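Local coordinates for protein sgbp-b (Bacteroides uniformis, PDB 7K44) that probably binds xyloglucan at the cell surface of this human gut commensal as a surface glycan-binding protein of a xyloglucan utilization locus, at residues A123-P136 with I192-P206. Residues are numbered along the deposited sequence; the frame is centred on the assembly and turned at random. Where two conformers were deposited one is given.
Sequences ALPPSISKVSSMMP and ITTMGGTAEVPGFYP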
# COMPACT_ATOMS: atom_id res chain seq x y z
N ALA A 123 -3.58 -19.01 15.90
CA ALA A 123 -3.39 -17.87 15.02
C ALA A 123 -4.62 -17.66 14.13
O ALA A 123 -5.25 -18.62 13.68
CB ALA A 123 -2.17 -18.10 14.14
N LEU A 124 -4.98 -16.40 13.92
CA LEU A 124 -5.94 -16.05 12.89
C LEU A 124 -5.23 -15.97 11.54
O LEU A 124 -4.02 -15.74 11.48
CB LEU A 124 -6.55 -14.68 13.21
CG LEU A 124 -7.42 -14.62 14.46
CD1 LEU A 124 -7.70 -13.18 14.86
CD2 LEU A 124 -8.70 -15.38 14.26
N PRO A 125 -5.96 -16.18 10.44
CA PRO A 125 -5.35 -16.02 9.13
C PRO A 125 -4.98 -14.56 8.90
O PRO A 125 -5.60 -13.66 9.48
CB PRO A 125 -6.46 -16.47 8.16
CG PRO A 125 -7.72 -16.20 8.90
CD PRO A 125 -7.40 -16.51 10.34
N PRO A 126 -3.99 -14.29 8.06
CA PRO A 126 -3.66 -12.91 7.73
C PRO A 126 -4.70 -12.32 6.80
O PRO A 126 -5.45 -13.03 6.12
CB PRO A 126 -2.30 -13.03 7.03
CG PRO A 126 -2.39 -14.37 6.32
CD PRO A 126 -3.23 -15.26 7.24
N SER A 127 -4.75 -11.00 6.77
CA SER A 127 -5.63 -10.29 5.85
C SER A 127 -4.89 -9.07 5.34
O SER A 127 -3.98 -8.55 6.00
CB SER A 127 -6.94 -9.87 6.52
OG SER A 127 -6.72 -9.21 7.75
N ILE A 128 -5.27 -8.63 4.15
CA ILE A 128 -4.69 -7.45 3.51
C ILE A 128 -5.79 -6.42 3.29
O ILE A 128 -6.82 -6.73 2.68
CB ILE A 128 -4.02 -7.80 2.18
CG1 ILE A 128 -2.80 -8.69 2.43
CG2 ILE A 128 -3.62 -6.52 1.44
CD1 ILE A 128 -2.35 -9.47 1.20
N SER A 129 -5.58 -5.20 3.79
CA SER A 129 -6.55 -4.14 3.56
C SER A 129 -6.11 -3.12 2.53
O SER A 129 -6.96 -2.53 1.86
CB SER A 129 -6.90 -3.42 4.87
OG SER A 129 -5.75 -2.83 5.45
N LYS A 130 -4.81 -2.89 2.37
CA LYS A 130 -4.33 -1.88 1.43
C LYS A 130 -2.94 -2.27 0.94
O LYS A 130 -2.15 -2.86 1.68
CB LYS A 130 -4.27 -0.50 2.10
CG LYS A 130 -5.48 0.37 1.82
CD LYS A 130 -5.10 1.85 1.85
CE LYS A 130 -4.70 2.29 3.24
NZ LYS A 130 -4.71 3.77 3.36
N VAL A 131 -2.64 -1.93 -0.32
CA VAL A 131 -1.32 -2.16 -0.91
C VAL A 131 -0.87 -0.85 -1.55
O VAL A 131 -1.68 -0.10 -2.11
CB VAL A 131 -1.31 -3.31 -1.94
CG1 VAL A 131 0.12 -3.65 -2.33
CG2 VAL A 131 -2.01 -4.53 -1.40
N SER A 132 0.43 -0.56 -1.44
CA SER A 132 0.92 0.73 -1.89
C SER A 132 0.76 0.92 -3.40
O SER A 132 0.49 2.04 -3.86
CB SER A 132 2.35 0.93 -1.39
OG SER A 132 3.23 0.01 -1.98
N SER A 133 0.87 -0.16 -4.18
CA SER A 133 0.61 -0.05 -5.60
C SER A 133 0.22 -1.43 -6.11
O SER A 133 0.69 -2.44 -5.59
CB SER A 133 1.83 0.46 -6.36
OG SER A 133 1.59 0.42 -7.76
N MET A 134 -0.66 -1.45 -7.12
CA MET A 134 -0.99 -2.71 -7.77
C MET A 134 -0.02 -3.05 -8.88
O MET A 134 -0.14 -4.11 -9.50
CB MET A 134 -2.42 -2.68 -8.32
CG MET A 134 -3.49 -2.58 -7.25
SD MET A 134 -3.71 -4.10 -6.28
CE MET A 134 -4.85 -4.99 -7.33
N MET A 135 0.93 -2.17 -9.16
CA MET A 135 1.93 -2.43 -10.20
C MET A 135 3.28 -1.86 -9.76
O MET A 135 3.86 -0.99 -10.42
CB MET A 135 1.49 -1.87 -11.55
CG MET A 135 2.27 -2.46 -12.69
SD MET A 135 1.69 -1.93 -14.31
CE MET A 135 0.22 -2.91 -14.47
N PRO A 136 3.83 -2.35 -8.65
CA PRO A 136 5.11 -1.81 -8.18
C PRO A 136 6.25 -2.10 -9.15
O PRO A 136 6.34 -3.17 -9.75
CB PRO A 136 5.34 -2.54 -6.84
CG PRO A 136 4.03 -3.13 -6.49
CD PRO A 136 3.35 -3.44 -7.78
N ILE A 192 0.07 -13.13 0.72
CA ILE A 192 0.92 -13.22 1.90
C ILE A 192 0.50 -14.47 2.66
O ILE A 192 -0.66 -14.60 3.05
CB ILE A 192 0.81 -11.99 2.79
CG1 ILE A 192 1.27 -10.73 2.05
CG2 ILE A 192 1.62 -12.20 4.07
CD1 ILE A 192 1.03 -9.46 2.86
N THR A 193 1.44 -15.39 2.85
CA THR A 193 1.17 -16.64 3.54
C THR A 193 1.92 -16.64 4.85
O THR A 193 3.13 -16.37 4.88
CB THR A 193 1.58 -17.84 2.69
OG1 THR A 193 0.79 -17.88 1.50
CG2 THR A 193 1.38 -19.14 3.46
N THR A 194 1.21 -16.91 5.94
CA THR A 194 1.80 -17.09 7.25
C THR A 194 1.51 -18.51 7.71
O THR A 194 0.78 -19.26 7.06
CB THR A 194 1.20 -16.10 8.25
OG1 THR A 194 -0.19 -16.41 8.43
CG2 THR A 194 1.31 -14.66 7.76
N MET A 195 2.05 -18.86 8.88
CA MET A 195 1.69 -20.14 9.49
C MET A 195 0.20 -20.23 9.78
O MET A 195 -0.33 -21.35 9.90
CB MET A 195 2.53 -20.38 10.75
CG MET A 195 4.01 -20.58 10.45
SD MET A 195 4.31 -22.01 9.41
CE MET A 195 3.94 -23.35 10.55
N GLY A 196 -0.50 -19.10 9.87
CA GLY A 196 -1.92 -19.05 10.12
C GLY A 196 -2.83 -19.10 8.91
O GLY A 196 -4.05 -19.24 9.07
N GLY A 197 -2.29 -18.95 7.70
CA GLY A 197 -3.11 -18.99 6.50
C GLY A 197 -2.59 -18.03 5.45
O GLY A 197 -1.43 -17.60 5.49
N THR A 198 -3.46 -17.70 4.50
CA THR A 198 -3.08 -16.94 3.32
C THR A 198 -4.08 -15.82 3.07
O THR A 198 -5.30 -16.01 3.18
CB THR A 198 -3.00 -17.84 2.08
OG1 THR A 198 -1.98 -18.83 2.29
CG2 THR A 198 -2.64 -17.02 0.84
N ALA A 199 -3.56 -14.64 2.76
CA ALA A 199 -4.36 -13.51 2.32
C ALA A 199 -4.02 -13.24 0.87
O ALA A 199 -2.84 -13.27 0.48
CB ALA A 199 -4.03 -12.26 3.14
N GLU A 200 -5.04 -12.99 0.06
CA GLU A 200 -4.88 -12.82 -1.38
C GLU A 200 -5.50 -11.51 -1.84
O GLU A 200 -6.58 -11.13 -1.37
CB GLU A 200 -5.52 -13.99 -2.14
CG GLU A 200 -4.75 -15.30 -2.05
CD GLU A 200 -5.48 -16.47 -2.70
OE1 GLU A 200 -6.13 -16.27 -3.75
OE2 GLU A 200 -5.39 -17.59 -2.15
N VAL A 201 -4.81 -10.84 -2.75
CA VAL A 201 -5.33 -9.65 -3.43
C VAL A 201 -5.39 -9.97 -4.92
O VAL A 201 -4.35 -10.02 -5.59
CB VAL A 201 -4.43 -8.42 -3.20
CG1 VAL A 201 -4.97 -7.22 -3.98
CG2 VAL A 201 -4.34 -8.10 -1.72
N PRO A 202 -6.58 -10.19 -5.49
CA PRO A 202 -6.67 -10.43 -6.93
C PRO A 202 -6.51 -9.13 -7.71
O PRO A 202 -6.58 -8.03 -7.16
CB PRO A 202 -8.09 -10.98 -7.09
CG PRO A 202 -8.85 -10.30 -5.99
CD PRO A 202 -7.90 -10.17 -4.83
N GLY A 203 -6.29 -9.27 -9.01
CA GLY A 203 -6.12 -8.10 -9.85
C GLY A 203 -4.77 -7.45 -9.76
O GLY A 203 -4.58 -6.35 -10.30
N PHE A 204 -3.81 -8.10 -9.10
CA PHE A 204 -2.48 -7.52 -8.93
C PHE A 204 -1.69 -7.58 -10.24
O PHE A 204 -1.84 -8.49 -11.05
CB PHE A 204 -1.75 -8.30 -7.82
CG PHE A 204 -0.47 -7.66 -7.39
CD1 PHE A 204 -0.48 -6.51 -6.62
CD2 PHE A 204 0.74 -8.23 -7.75
CE1 PHE A 204 0.72 -5.93 -6.22
CE2 PHE A 204 1.93 -7.65 -7.36
CZ PHE A 204 1.92 -6.51 -6.60
N TYR A 205 -0.85 -6.57 -10.45
CA TYR A 205 -0.02 -6.46 -11.63
C TYR A 205 -0.77 -6.56 -12.96
O TYR A 205 -0.47 -7.43 -13.79
CB TYR A 205 1.15 -7.43 -11.59
CG TYR A 205 2.44 -6.74 -11.96
CD1 TYR A 205 3.15 -5.99 -11.02
CD2 TYR A 205 2.93 -6.80 -13.25
CE1 TYR A 205 4.33 -5.34 -11.38
CE2 TYR A 205 4.10 -6.15 -13.62
CZ TYR A 205 4.79 -5.43 -12.67
OH TYR A 205 5.95 -4.78 -13.03
N PRO A 206 -1.75 -5.68 -13.21
CA PRO A 206 -2.64 -5.77 -14.38
C PRO A 206 -2.00 -5.28 -15.67
O PRO A 206 -2.41 -4.29 -16.32
CB PRO A 206 -3.84 -4.91 -13.96
CG PRO A 206 -3.24 -3.87 -13.08
CD PRO A 206 -2.13 -4.56 -12.32
O HOH W 1 -5.57 -19.93 10.99
O HOH W 2 -1.67 -15.18 10.44
O HOH W 3 -7.20 -14.78 5.02
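Met134 and Tyr205 share the one direct hydrogen bond between segments 123-136 and 192-206, although strands 127-131 and 197-201 run side by side in roughly the same direction. The pair illustrates how an immunoglobulin-like IPT/TIG sandwich closes along one side: each is an outermost strand of a different antiparallel sheet, so side chains and waters, rather than backbone pairing, join them. At the start, Pro126 lays CD against the carbonyl carbon of Gly197 (3.4 Å), while its CB and CG brush the methyl of Thr194. One water receives a bond from Thr194 OG1 and donates to Leu124 O; another links Pro126 O to Thr198 O. With chi1 at 66°, Thr194 OG1 lies between its own backbone N and carbonyl carbon, where it also accepts from Gly196 N (3.1 Å) in an ST turn. A valine in place of Thr194 would probably leave the Gly196 N-H without its side-chain acceptor and the water on Leu124 O without its donor from the turn. Further along, Ile128 crosses Val201 at about a right angle, CG2 to CG2 at 3.6 Å, and its CD1 reaches Ile192 CD1. Met134, bent at chi2 and chi3, brings SD to the edge of the Phe204 ring and CE to 3.3 Å from Gly203 O. Beyond it, near strand 371-384 of the glycan-binding domain, Met135 CG lies over the Tyr205 face, 3.9 Å from the centroid, a CH-pi contact. Tyr205 N donates to Met134 O at 2.7 Å, the nitrogen almost in line with the C=O (167°) but the bond bent at the hydrogen (141°).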